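Local coordinates for protein AimR transcriptional regulator (Bacillus phage phi3T, PDB 5ZVV) that activates transcription of the phage aimX locus as a homodimer and is switched off by the arbitrium peptide, so deciding between lysis and lysogeny, at residues K22-E27 with L50-N55; K41-L46 with S66-E71; S82-D87 with E187-R192; S144-F149 with D179-F184. One frame throughout, in Å; residues are numbered along the deposited sequence.

Contact 1: residues K22-E27 with L50-N55; sequences KLAGYE and LKIVKN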
loop_
_atom_site.group_PDB
_atom_site.type_symbol
_atom_site.label_atom_id
_atom_site.label_comp_id
_atom_site.label_asym_id
_atom_site.label_seq_id
_atom_site.Cartn_x
_atom_site.Cartn_y
_atom_site.Cartn_z
ATOM N N LYS A 22 32.448 34.003 14.643
ATOM C CA LYS A 22 31.273 34.658 14.078
ATOM C C LYS A 22 30.218 33.639 13.665
ATOM O O LYS A 22 29.016 33.871 13.840
ATOM C CB LYS A 22 31.690 35.518 12.883
ATOM C CG LYS A 22 30.573 35.863 11.911
ATOM C CD LYS A 22 29.984 37.233 12.196
ATOM C CE LYS A 22 29.322 37.807 10.952
ATOM N NZ LYS A 22 28.338 36.860 10.353
ATOM N N LEU A 23 30.651 32.503 13.110
ATOM C CA LEU A 23 29.707 31.451 12.749
ATOM C C LEU A 23 29.010 30.887 13.979
ATOM O O LEU A 23 27.828 30.529 13.916
ATOM C CB LEU A 23 30.428 30.342 11.984
ATOM C CG LEU A 23 29.591 29.129 11.570
ATOM C CD1 LEU A 23 28.419 29.555 10.699
ATOM C CD2 LEU A 23 30.455 28.101 10.849
ATOM N N ALA A 24 29.717 30.802 15.104
ATOM C CA ALA A 24 29.110 30.344 16.347
ATOM C C ALA A 24 28.352 31.444 17.079
ATOM O O ALA A 24 27.709 31.158 18.096
ATOM C CB ALA A 24 30.180 29.756 17.272
ATOM N N GLY A 25 28.409 32.680 16.598
ATOM C CA GLY A 25 27.687 33.775 17.207
ATOM C C GLY A 25 28.479 34.636 18.166
ATOM O O GLY A 25 27.869 35.340 18.979
ATOM N N TYR A 26 29.806 34.619 18.089
ATOM C CA TYR A 26 30.656 35.337 19.027
ATOM C C TYR A 26 31.469 36.398 18.298
ATOM O O TYR A 26 31.996 36.151 17.208
ATOM C CB TYR A 26 31.588 34.371 19.767
ATOM C CG TYR A 26 30.865 33.436 20.710
ATOM C CD1 TYR A 26 30.272 32.268 20.247
ATOM C CD2 TYR A 26 30.769 33.728 22.066
ATOM C CE1 TYR A 26 29.605 31.414 21.108
ATOM C CE2 TYR A 26 30.106 32.882 22.934
ATOM C CZ TYR A 26 29.526 31.725 22.451
ATOM O OH TYR A 26 28.864 30.881 23.313
ATOM N N GLU A 27 31.647 37.517 18.951
ATOM C CA GLU A 27 32.434 38.604 18.428
ATOM C C GLU A 27 33.844 38.530 18.902
ATOM O O GLU A 27 34.722 38.966 18.234
ATOM C CB GLU A 27 31.887 39.914 18.873
ATOM C CG GLU A 27 31.058 40.544 17.823
ATOM C CD GLU A 27 31.236 42.035 17.771
ATOM O OE1 GLU A 27 32.046 42.495 16.941
ATOM O OE2 GLU A 27 30.552 42.718 18.569
ATOM N N LEU A 50 28.150 21.480 16.145
ATOM C CA LEU A 50 28.179 20.633 14.958
ATOM C C LEU A 50 28.542 21.440 13.720
ATOM O O LEU A 50 29.264 20.950 12.842
ATOM C CB LEU A 50 26.835 19.929 14.773
ATOM C CG LEU A 50 26.456 18.893 15.835
ATOM C CD1 LEU A 50 25.094 18.291 15.541
ATOM C CD2 LEU A 50 27.514 17.805 15.931
ATOM N N LYS A 51 28.061 22.687 13.635
ATOM C CA LYS A 51 28.471 23.555 12.534
ATOM C C LYS A 51 29.977 23.804 12.557
ATOM O O LYS A 51 30.640 23.760 11.512
ATOM C CB LYS A 51 27.709 24.881 12.591
ATOM C CG LYS A 51 26.203 24.767 12.385
ATOM C CD LYS A 51 25.545 26.146 12.378
ATOM C CE LYS A 51 24.027 26.057 12.246
ATOM N NZ LYS A 51 23.369 25.572 13.492
ATOM N N ILE A 52 30.535 24.061 13.745
ATOM C CA ILE A 52 31.969 24.322 13.856
ATOM C C ILE A 52 32.771 23.089 13.453
ATOM O O ILE A 52 33.754 23.181 12.709
ATOM C CB ILE A 52 32.322 24.778 15.283
ATOM C CG1 ILE A 52 31.543 26.043 15.655
ATOM C CG2 ILE A 52 33.820 25.004 15.417
ATOM C CD1 ILE A 52 31.743 27.197 14.694
ATOM N N VAL A 53 32.360 21.915 13.940
ATOM C CA VAL A 53 33.088 20.683 13.653
ATOM C C VAL A 53 33.018 20.352 12.170
ATOM O O VAL A 53 34.016 19.944 11.565
ATOM C CB VAL A 53 32.544 19.534 14.519
ATOM C CG1 VAL A 53 33.198 18.215 14.132
ATOM C CG2 VAL A 53 32.772 19.829 15.989
ATOM N N LYS A 54 31.844 20.521 11.559
ATOM C CA LYS A 54 31.719 20.249 10.133
ATOM C C LYS A 54 32.547 21.231 9.314
ATOM O O LYS A 54 33.115 20.861 8.281
ATOM C CB LYS A 54 30.247 20.293 9.717
ATOM C CG LYS A 54 29.851 19.229 8.697
ATOM C CD LYS A 54 30.319 19.584 7.292
ATOM C CE LYS A 54 30.095 18.431 6.318
ATOM N NZ LYS A 54 31.052 17.303 6.536
ATOM N N ASN A 55 32.639 22.486 9.764
ATOM C CA ASN A 55 33.446 23.458 9.035
ATOM C C ASN A 55 34.936 23.167 9.176
ATOM O O ASN A 55 35.706 23.364 8.228
ATOM C CB ASN A 55 33.137 24.874 9.519
ATOM C CG ASN A 55 33.987 25.925 8.826
ATOM O OD1 ASN A 55 35.114 26.205 9.242
ATOM N ND2 ASN A 55 33.451 26.513 7.763
#
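Ile52 sends its CD1 methyl out to meet Leu23 and Ala24, and these two touches make up the apolar part of the contact. The CB of Ala24 lies 4.0 Å from Ile52 CD1, and Leu23 CD2 lies 4.2 Å from the same methyl, the Leu23 and Ile52 side chains sliding past each other in opposite directions. Leu23 puts its branch there because CG stands anti to the backbone N (chi1 178°), which carries CD2 over the helix surface as far as Asn55, whose CB is 4.4 Å from Leu23 CD2. Lys51 starts toward the partner segment, but its aliphatic chain then leads off.

Behind this first shell, Ile52 is backed by Leu20 of helix 14-24, Ile6 of helix 2-11 and Phe32 of helix 29-36, the last of which also meets Ala24. Helix 14-24 finishes here in a Schellman motif: Gly25 takes a positive phi of 97°, and its N makes a weak bond back to Lys22 O. The chain therefore turns away from helix 47-56 directly after Ala24. With separations of 4 Å and more and 193 Å² buried in all, the chemistry implies shallow dispersion packing at the protein surface, without polar bonds to fix a precise register.

Contact 2: residues K41-L46 with S66-E71; sequences KEMENL and SEYFLE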
loop_
_atom_site.group_PDB
_atom_site.type_symbol
_atom_site.label_atom_id
_atom_site.label_comp_id
_atom_site.label_asym_id
_atom_site.label_seq_id
_atom_site.Cartn_x
_atom_site.Cartn_y
_atom_site.Cartn_z
ATOM N N LYS A 41 29.327 17.034 29.422
ATOM C CA LYS A 41 28.124 16.857 30.227
ATOM C C LYS A 41 27.340 18.151 30.408
ATOM O O LYS A 41 26.156 18.096 30.757
ATOM C CB LYS A 41 28.489 16.281 31.596
ATOM C CG LYS A 41 29.093 14.885 31.554
ATOM C CD LYS A 41 28.064 13.847 31.123
ATOM C CE LYS A 41 28.604 12.425 31.257
ATOM N NZ LYS A 41 29.759 12.165 30.353
ATOM N N GLU A 42 27.963 19.306 30.181
ATOM C CA GLU A 42 27.318 20.595 30.396
ATOM C C GLU A 42 26.868 21.262 29.106
ATOM O O GLU A 42 26.340 22.378 29.153
ATOM C CB GLU A 42 28.261 21.534 31.153
ATOM C CG GLU A 42 28.719 20.986 32.486
ATOM C CD GLU A 42 29.980 21.656 32.980
ATOM O OE1 GLU A 42 30.145 22.871 32.739
ATOM O OE2 GLU A 42 30.812 20.962 33.597
HETATM N N MSE A 43 27.067 20.617 27.962
HETATM C CA MSE A 43 26.614 21.174 26.697
HETATM C C MSE A 43 25.095 21.185 26.629
HETATM O O MSE A 43 24.442 20.207 26.986
HETATM C CB MSE A 43 27.196 20.387 25.525
HETATM C CG MSE A 43 28.565 20.870 25.112
HETATM SE SE MSE A 43 28.468 22.662 24.353
HETATM C CE MSE A 43 27.861 22.192 22.563
ATOM N N GLU A 44 24.536 22.300 26.171
ATOM C CA GLU A 44 23.087 22.442 26.134
ATOM C C GLU A 44 22.509 22.128 24.759
ATOM O O GLU A 44 21.441 21.513 24.665
ATOM C CB GLU A 44 22.699 23.860 26.566
ATOM C CG GLU A 44 21.206 24.094 26.726
ATOM C CD GLU A 44 20.900 25.381 27.471
ATOM O OE1 GLU A 44 21.765 25.841 28.244
ATOM O OE2 GLU A 44 19.797 25.935 27.280
ATOM N N ASN A 45 23.207 22.515 23.694
ATOM C CA ASN A 45 22.735 22.301 22.333
ATOM C C ASN A 45 23.934 22.001 21.445
ATOM O O ASN A 45 24.985 22.629 21.584
ATOM C CB ASN A 45 21.973 23.527 21.811
ATOM C CG ASN A 45 21.229 23.253 20.510
ATOM O OD1 ASN A 45 21.577 22.348 19.750
ATOM N ND2 ASN A 45 20.196 24.044 20.248
ATOM N N LEU A 46 23.763 21.052 20.523
ATOM C CA LEU A 46 24.850 20.629 19.650
ATOM C C LEU A 46 24.943 21.429 18.357
ATOM O O LEU A 46 26.005 21.424 17.726
ATOM C CB LEU A 46 24.703 19.147 19.294
ATOM C CG LEU A 46 24.885 18.108 20.398
ATOM C CD1 LEU A 46 24.668 16.715 19.829
ATOM C CD2 LEU A 46 26.263 18.226 21.026
ATOM N N SER A 66 32.229 10.744 17.121
ATOM C CA SER A 66 32.024 9.439 17.733
ATOM C C SER A 66 32.583 9.417 19.146
ATOM O O SER A 66 31.985 8.825 20.051
ATOM C CB SER A 66 32.666 8.349 16.876
ATOM O OG SER A 66 32.522 7.075 17.478
ATOM N N GLU A 67 33.725 10.073 19.357
ATOM C CA GLU A 67 34.262 10.175 20.709
ATOM C C GLU A 67 33.481 11.183 21.548
ATOM O O GLU A 67 33.264 10.965 22.745
ATOM C CB GLU A 67 35.744 10.553 20.650
ATOM C CG GLU A 67 36.427 10.635 22.005
ATOM C CD GLU A 67 37.909 10.937 21.884
ATOM O OE1 GLU A 67 38.380 11.170 20.749
ATOM O OE2 GLU A 67 38.602 10.939 22.924
ATOM N N TYR A 68 33.038 12.280 20.931
ATOM C CA TYR A 68 32.423 13.372 21.677
ATOM C C TYR A 68 31.017 13.012 22.142
ATOM O O TYR A 68 30.648 13.272 23.294
ATOM C CB TYR A 68 32.402 14.631 20.810
ATOM C CG TYR A 68 31.918 15.876 21.514
ATOM C CD1 TYR A 68 32.807 16.700 22.189
ATOM C CD2 TYR A 68 30.576 16.236 21.490
ATOM C CE1 TYR A 68 32.376 17.844 22.827
ATOM C CE2 TYR A 68 30.133 17.376 22.128
ATOM C CZ TYR A 68 31.039 18.176 22.796
ATOM O OH TYR A 68 30.610 19.319 23.430
ATOM N N PHE A 69 30.218 12.407 21.259
ATOM C CA PHE A 69 28.821 12.127 21.580
ATOM C C PHE A 69 28.696 11.172 22.760
ATOM O O PHE A 69 27.770 11.293 23.571
ATOM C CB PHE A 69 28.104 11.548 20.360
ATOM C CG PHE A 69 27.746 12.570 19.317
ATOM C CD1 PHE A 69 27.861 13.925 19.578
ATOM C CD2 PHE A 69 27.277 12.169 18.075
ATOM C CE1 PHE A 69 27.527 14.862 18.619
ATOM C CE2 PHE A 69 26.939 13.103 17.112
ATOM C CZ PHE A 69 27.063 14.449 17.385
ATOM N N LEU A 70 29.615 10.210 22.870
ATOM C CA LEU A 70 29.551 9.234 23.950
ATOM C C LEU A 70 29.857 9.840 25.313
ATOM O O LEU A 70 29.669 9.160 26.326
ATOM C CB LEU A 70 30.508 8.075 23.668
ATOM C CG LEU A 70 30.165 7.232 22.437
ATOM C CD1 LEU A 70 31.183 6.116 22.252
ATOM C CD2 LEU A 70 28.753 6.669 22.541
ATOM N N GLU A 71 30.311 11.093 25.363
ATOM C CA GLU A 71 30.557 11.778 26.623
ATOM C C GLU A 71 29.403 12.672 27.057
ATOM O O GLU A 71 29.433 13.184 28.180
ATOM C CB GLU A 71 31.841 12.614 26.531
ATOM C CG GLU A 71 33.101 11.789 26.299
ATOM C CD GLU A 71 33.329 10.745 27.379
ATOM O OE1 GLU A 71 33.017 11.019 28.557
ATOM O OE2 GLU A 71 33.819 9.644 27.048
#
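Leu46 and Met43 reach from the loop between helices 29-36 and 47-56 to two aromatic side chains near the end of helix 61-69, and here the packing is close. Leu46 divides its methyls between the rings: CD1 comes to 3.6 Å from Phe69 CE1 at an oblique approach, the tightest apolar touch, while CD2 meets the edge of Tyr68 near the ring plane, 4.1 Å from CE2. Met43, a selenomethionine, crosses the Tyr68 side chain at about a right angle, its CG in snug van der Waals contact with Tyr68 OH. With chi1 at -174°, Tyr68 holds its ring anti to the backbone N, which lets the hydroxyl end reach the loop.

The loop links helix 29-36 to helix 47-56 and lies against helices 61-69 and 77-88 of an all-helical chain: Cys78 and Ser82 touch Leu46, and Leu49 lies against both Met43 and Tyr68. Gln81 bonds to Leu46 N and to Asn45 OD1, and Asn45 OD1 also caps Gly47 N at the start of helix 47-56.

The outer side is polar and more loosely defined. Exposed Lys41, its chain bent at chi2 and chi4, brings NZ to the backbone O of Glu71, although the modelled hydrogen bond is implausibly short. Its ion pair with the Glu71 carboxylate is long, NZ to OE1 being 3.9 Å.

Contact 3: residues S82-D87 with E187-R192; sequences SVEYSD and ESFKSR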
loop_
_atom_site.group_PDB
_atom_site.type_symbol
_atom_site.label_atom_id
_atom_site.label_comp_id
_atom_site.label_asym_id
_atom_site.label_seq_id
_atom_site.Cartn_x
_atom_site.Cartn_y
_atom_site.Cartn_z
ATOM N N SER A 82 22.201 14.159 19.520
ATOM C CA SER A 82 23.311 13.347 19.038
ATOM C C SER A 82 22.816 12.075 18.364
ATOM O O SER A 82 23.393 11.637 17.364
ATOM C CB SER A 82 24.263 13.010 20.186
ATOM O OG SER A 82 23.841 11.853 20.884
ATOM N N VAL A 83 21.745 11.466 18.885
ATOM C CA VAL A 83 21.254 10.250 18.242
ATOM C C VAL A 83 20.656 10.577 16.879
ATOM O O VAL A 83 20.819 9.809 15.919
ATOM C CB VAL A 83 20.259 9.489 19.145
ATOM C CG1 VAL A 83 18.837 10.022 19.021
ATOM C CG2 VAL A 83 20.291 8.001 18.816
ATOM N N GLU A 84 19.996 11.737 16.753
ATOM C CA GLU A 84 19.443 12.096 15.449
ATOM C C GLU A 84 20.546 12.404 14.441
ATOM O O GLU A 84 20.495 11.947 13.290
ATOM C CB GLU A 84 18.482 13.281 15.574
ATOM C CG GLU A 84 18.163 13.977 14.243
ATOM C CD GLU A 84 17.543 13.056 13.192
ATOM O OE1 GLU A 84 17.114 11.932 13.528
ATOM O OE2 GLU A 84 17.481 13.465 12.013
ATOM N N TYR A 85 21.550 13.183 14.849
ATOM C CA TYR A 85 22.655 13.485 13.944
ATOM C C TYR A 85 23.411 12.219 13.556
ATOM O O TYR A 85 23.801 12.048 12.395
ATOM C CB TYR A 85 23.601 14.501 14.589
ATOM C CG TYR A 85 24.569 15.141 13.620
ATOM C CD1 TYR A 85 24.132 16.068 12.681
ATOM C CD2 TYR A 85 25.921 14.827 13.650
ATOM C CE1 TYR A 85 25.013 16.658 11.796
ATOM C CE2 TYR A 85 26.810 15.412 12.770
ATOM C CZ TYR A 85 26.352 16.326 11.847
ATOM O OH TYR A 85 27.235 16.911 10.968
ATOM N N SER A 86 23.617 11.314 14.514
ATOM C CA SER A 86 24.316 10.071 14.208
ATOM C C SER A 86 23.529 9.232 13.213
ATOM O O SER A 86 24.098 8.696 12.255
ATOM C CB SER A 86 24.573 9.283 15.494
ATOM O OG SER A 86 25.358 8.132 15.240
ATOM N N ASP A 87 22.211 9.125 13.406
ATOM C CA ASP A 87 21.430 8.250 12.539
ATOM C C ASP A 87 21.250 8.845 11.147
ATOM O O ASP A 87 21.235 8.106 10.155
ATOM C CB ASP A 87 20.073 7.949 13.165
ATOM C CG ASP A 87 19.277 6.957 12.347
ATOM O OD1 ASP A 87 19.604 5.754 12.395
ATOM O OD2 ASP A 87 18.340 7.384 11.639
ATOM N N GLU A 187 14.948 20.929 11.698
ATOM C CA GLU A 187 15.620 21.052 10.407
ATOM C C GLU A 187 16.116 19.697 9.910
ATOM O O GLU A 187 16.041 19.400 8.709
ATOM C CB GLU A 187 16.776 22.048 10.510
ATOM C CG GLU A 187 16.336 23.456 10.870
ATOM C CD GLU A 187 15.329 24.012 9.886
ATOM O OE1 GLU A 187 15.656 24.099 8.682
ATOM O OE2 GLU A 187 14.205 24.348 10.312
ATOM N N SER A 188 16.628 18.863 10.821
ATOM C CA SER A 188 17.053 17.518 10.438
ATOM C C SER A 188 15.884 16.715 9.875
ATOM O O SER A 188 15.982 16.110 8.797
ATOM C CB SER A 188 17.671 16.809 11.646
ATOM O OG SER A 188 18.354 15.627 11.263
ATOM N N PHE A 189 14.756 16.716 10.592
ATOM C CA PHE A 189 13.570 16.013 10.115
ATOM C C PHE A 189 13.099 16.577 8.782
ATOM O O PHE A 189 12.663 15.825 7.899
ATOM C CB PHE A 189 12.459 16.096 11.161
ATOM C CG PHE A 189 12.727 15.283 12.399
ATOM C CD1 PHE A 189 13.825 14.435 12.466
ATOM C CD2 PHE A 189 11.874 15.355 13.490
ATOM C CE1 PHE A 189 14.073 13.682 13.599
ATOM C CE2 PHE A 189 12.115 14.596 14.628
ATOM C CZ PHE A 189 13.216 13.762 14.682
ATOM N N LYS A 190 13.186 17.900 8.618
ATOM C CA LYS A 190 12.820 18.517 7.348
ATOM C C LYS A 190 13.660 17.956 6.209
ATOM O O LYS A 190 13.131 17.603 5.149
ATOM C CB LYS A 190 12.974 20.038 7.428
ATOM C CG LYS A 190 11.804 20.771 8.075
ATOM C CD LYS A 190 12.051 22.275 8.072
ATOM C CE LYS A 190 10.939 23.038 8.775
ATOM N NZ LYS A 190 11.274 24.485 8.905
ATOM N N SER A 191 14.975 17.864 6.408
ATOM C CA SER A 191 15.824 17.304 5.361
ATOM C C SER A 191 15.452 15.855 5.061
ATOM O O SER A 191 15.371 15.456 3.889
ATOM C CB SER A 191 17.294 17.422 5.762
ATOM O OG SER A 191 17.563 16.681 6.939
ATOM N N ARG A 192 15.203 15.057 6.107
ATOM C CA ARG A 192 14.773 13.672 5.908
ATOM C C ARG A 192 13.540 13.594 5.013
ATOM O O ARG A 192 13.552 12.943 3.957
ATOM C CB ARG A 192 14.481 13.011 7.257
ATOM C CG ARG A 192 15.685 12.675 8.123
ATOM C CD ARG A 192 15.195 12.033 9.414
ATOM N NE ARG A 192 16.259 11.666 10.341
ATOM C CZ ARG A 192 16.846 10.473 10.372
ATOM N NH1 ARG A 192 16.487 9.530 9.513
ATOM N NH2 ARG A 192 17.797 10.227 11.261
HETATM O O HOH W 1 18.071 7.007 8.695
#
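Glu84 leaves its helix with CG anti to the backbone N and then bends at chi2, presenting its carboxylate to Arg192, whose chain runs extended from CG to NE and arrives from the opposite direction. Arg192 grips Glu84 side-on with two nitrogens. NE donates to the syn lone pair of Glu84 OE2 over 2.7 Å, nearly straight at 167° and in the guanidinium plane. The second bond is more bent: NH2 meets Glu84 OE1 at 2.9 Å from above the carboxylate plane, in keeping with the 52° between the two flat groups.

Asp87 adds a third bond. Its carboxylate lies almost coplanar with the guanidinium, and OD2 takes Arg192 NH2 on its anti lone pair at 2.9 Å. A water completes a bridge, donating to Asp87 OD2 and accepting from Arg192 NH1. Ser188 OG also turns to Glu84 OE2, though the modelled distance is too short to be trusted. Phe189 offers its ring edge to the same carboxylate, CE1 lying 3.5 Å from Glu84 OE1.

Every residue in this salt-bridge network is buried, so two carboxylates facing one guanidinium would probably help to keep Arg192 charged and rotationally fixed. Tyr117 OH bonds to Glu84 OE1, and Tyr157 OH bonds to Arg192 NH1. The network joins helices 77-88 and 184-203; the axes of segments 82-87 and 187-192 come within 11.0 Å of each other and run roughly parallel, at 26°, while helices 108-124 and 145-161 supply the tyrosines beside them.

Contact 4: residues S144-F149 with D179-F184; sequences SAEMLF and DLPEGF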
loop_
_atom_site.group_PDB
_atom_site.type_symbol
_atom_site.label_atom_id
_atom_site.label_comp_id
_atom_site.label_asym_id
_atom_site.label_seq_id
_atom_site.Cartn_x
_atom_site.Cartn_y
_atom_site.Cartn_z
ATOM N N SER A 144 6.759 13.338 23.753
ATOM C CA SER A 144 7.389 14.476 23.098
ATOM C C SER A 144 6.900 14.609 21.664
ATOM O O SER A 144 6.658 13.613 20.978
ATOM C CB SER A 144 8.910 14.324 23.111
ATOM O OG SER A 144 9.321 13.324 22.195
ATOM N N ALA A 145 6.757 15.857 21.213
ATOM C CA ALA A 145 6.357 16.106 19.833
ATOM C C ALA A 145 7.335 15.464 18.856
ATOM O O ALA A 145 6.929 14.735 17.942
ATOM C CB ALA A 145 6.251 17.611 19.587
ATOM N N GLU A 146 8.635 15.706 19.058
ATOM C CA GLU A 146 9.664 15.185 18.161
ATOM C C GLU A 146 9.469 13.699 17.889
ATOM O O GLU A 146 9.362 13.271 16.734
ATOM C CB GLU A 146 11.053 15.443 18.753
ATOM C CG GLU A 146 11.465 16.906 18.791
ATOM C CD GLU A 146 10.921 17.642 19.999
ATOM O OE1 GLU A 146 10.368 16.981 20.903
ATOM O OE2 GLU A 146 11.049 18.884 20.044
HETATM N N MSE A 147 9.393 12.898 18.944
HETATM C CA MSE A 147 9.256 11.464 18.754
HETATM C C MSE A 147 7.887 11.117 18.189
HETATM O O MSE A 147 7.782 10.228 17.339
HETATM C CB MSE A 147 9.529 10.717 20.057
HETATM C CG MSE A 147 11.022 10.616 20.380
HETATM SE SE MSE A 147 12.125 10.046 18.853
HETATM C CE MSE A 147 12.681 11.792 18.152
ATOM N N LEU A 148 6.849 11.847 18.619
ATOM C CA LEU A 148 5.546 11.697 17.978
ATOM C C LEU A 148 5.672 11.889 16.475
ATOM O O LEU A 148 5.029 11.183 15.689
ATOM C CB LEU A 148 4.541 12.693 18.561
ATOM C CG LEU A 148 3.898 12.354 19.907
ATOM C CD1 LEU A 148 3.072 13.533 20.410
ATOM C CD2 LEU A 148 3.042 11.101 19.795
ATOM N N PHE A 149 6.527 12.825 16.061
ATOM C CA PHE A 149 6.828 12.983 14.646
ATOM C C PHE A 149 7.614 11.786 14.126
ATOM O O PHE A 149 7.209 11.138 13.151
ATOM C CB PHE A 149 7.603 14.288 14.434
ATOM C CG PHE A 149 7.842 14.638 12.991
ATOM C CD1 PHE A 149 8.916 14.103 12.298
ATOM C CD2 PHE A 149 7.008 15.526 12.335
ATOM C CE1 PHE A 149 9.142 14.432 10.975
ATOM C CE2 PHE A 149 7.230 15.862 11.012
ATOM C CZ PHE A 149 8.300 15.310 10.332
ATOM N N ASP A 179 3.711 21.172 14.722
ATOM C CA ASP A 179 3.801 20.592 16.056
ATOM C C ASP A 179 5.225 20.552 16.584
ATOM O O ASP A 179 5.416 20.305 17.780
ATOM C CB ASP A 179 3.219 19.178 16.060
ATOM C CG ASP A 179 1.751 19.149 15.685
ATOM O OD1 ASP A 179 1.172 20.231 15.457
ATOM O OD2 ASP A 179 1.179 18.040 15.619
ATOM N N LEU A 180 6.228 20.784 15.727
ATOM C CA LEU A 180 7.635 20.729 16.110
ATOM C C LEU A 180 8.156 22.124 16.390
ATOM O O LEU A 180 7.947 23.031 15.571
ATOM C CB LEU A 180 8.470 20.090 15.003
ATOM C CG LEU A 180 8.205 18.630 14.654
ATOM C CD1 LEU A 180 9.068 18.223 13.472
ATOM C CD2 LEU A 180 8.483 17.748 15.856
ATOM N N PRO A 181 8.828 22.343 17.515
ATOM C CA PRO A 181 9.492 23.630 17.731
ATOM C C PRO A 181 10.674 23.791 16.789
ATOM O O PRO A 181 11.256 22.819 16.303
ATOM C CB PRO A 181 9.948 23.559 19.193
ATOM C CG PRO A 181 10.085 22.098 19.463
ATOM C CD PRO A 181 9.016 21.423 18.649
ATOM N N GLU A 182 11.010 25.047 16.518
ATOM C CA GLU A 182 12.130 25.353 15.640
ATOM C C GLU A 182 13.444 24.917 16.278
ATOM O O GLU A 182 13.615 24.976 17.497
ATOM C CB GLU A 182 12.176 26.852 15.337
ATOM C CG GLU A 182 10.874 27.418 14.800
ATOM C CD GLU A 182 10.535 26.888 13.423
ATOM O OE1 GLU A 182 11.426 26.871 12.547
ATOM O OE2 GLU A 182 9.373 26.483 13.219
ATOM N N GLY A 183 14.375 24.479 15.448
ATOM C CA GLY A 183 15.704 24.165 15.924
ATOM C C GLY A 183 16.345 23.051 15.119
ATOM O O GLY A 183 15.901 22.699 14.029
ATOM N N PHE A 184 17.411 22.501 15.705
ATOM C CA PHE A 184 18.246 21.513 15.026
ATOM C C PHE A 184 17.445 20.279 14.618
ATOM O O PHE A 184 17.524 19.822 13.469
ATOM C CB PHE A 184 19.409 21.137 15.948
ATOM C CG PHE A 184 20.183 19.939 15.506
ATOM C CD1 PHE A 184 21.188 20.056 14.561
ATOM C CD2 PHE A 184 19.923 18.693 16.053
ATOM C CE1 PHE A 184 21.908 18.950 14.158
ATOM C CE2 PHE A 184 20.640 17.585 15.653
ATOM C CZ PHE A 184 21.634 17.715 14.707
#
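Ala145, in the first turn of helix 145-161, and Leu180, in the irregular chain before helix 184-203, bring their CA atoms within 6.1 Å. Leu180 fills the middle of the contact, with CG anti to its carbonyl carbon, and its two methyls do separate work. CD1 sits over one face of the Phe149 ring, 3.9 Å from the centroid and 22° off the normal, a CH-pi contact displaced toward the rim. CD2 instead presses on the helix backbone, 3.6 Å from Glu146 CA.

Phe149 meets Leu180 at about a right angle, its chi1 of -174° setting the ring alongside the loop. At the outer end, Ala145 CB abuts the carbonyl of Asp179, 3.3 Å from its O. Glu146 bends at chi2 and crosses the Pro181 ring, where OE2 approaches CG at 3.4 Å; this is van der Waals contact of a carboxylate with a proline methylene.

Two helix starts frame the contact. Ser144 is the N-cap of helix 145-161, its OG accepting from the N of selenomethionine Met147, and Gly183 holds the N-cap position of helix 184-203. Lys186 bonds to Leu180 O and pairs with Glu182, tying the loop to the helix it precedes. Phe177 and Phe189 also meet the Phe149 ring. The connection after helix 165-173 thus packs against the start of helix 145-161 before helix 184-203 begins, consistent with the successive packed helices of a TPR-clan alpha-solenoid.

How the contacts relate
Contact 1 is a surface contact, contact 4 is partly buried, and contacts 2 and 3 are buried. Their chemistry follows place only in part: contact 1 is sparse and apolar, contact 2 combines an aromatic interior with a charged outer side, contact 4 rests on CH-pi and aliphatic packing, and contact 3, its centre about 12 Å from that of the chain, is ionic despite its burial. Contacts 1 and 2 meet where Leu50 touches Phe69, and Phe69 in turn packs on Ser82 of contact 3. Contact 4 is nested within the loop closed by contact 3, their centres about 11 Å apart; contact 4 ends where helix 184-203 begins, and contact 3 uses that same helix.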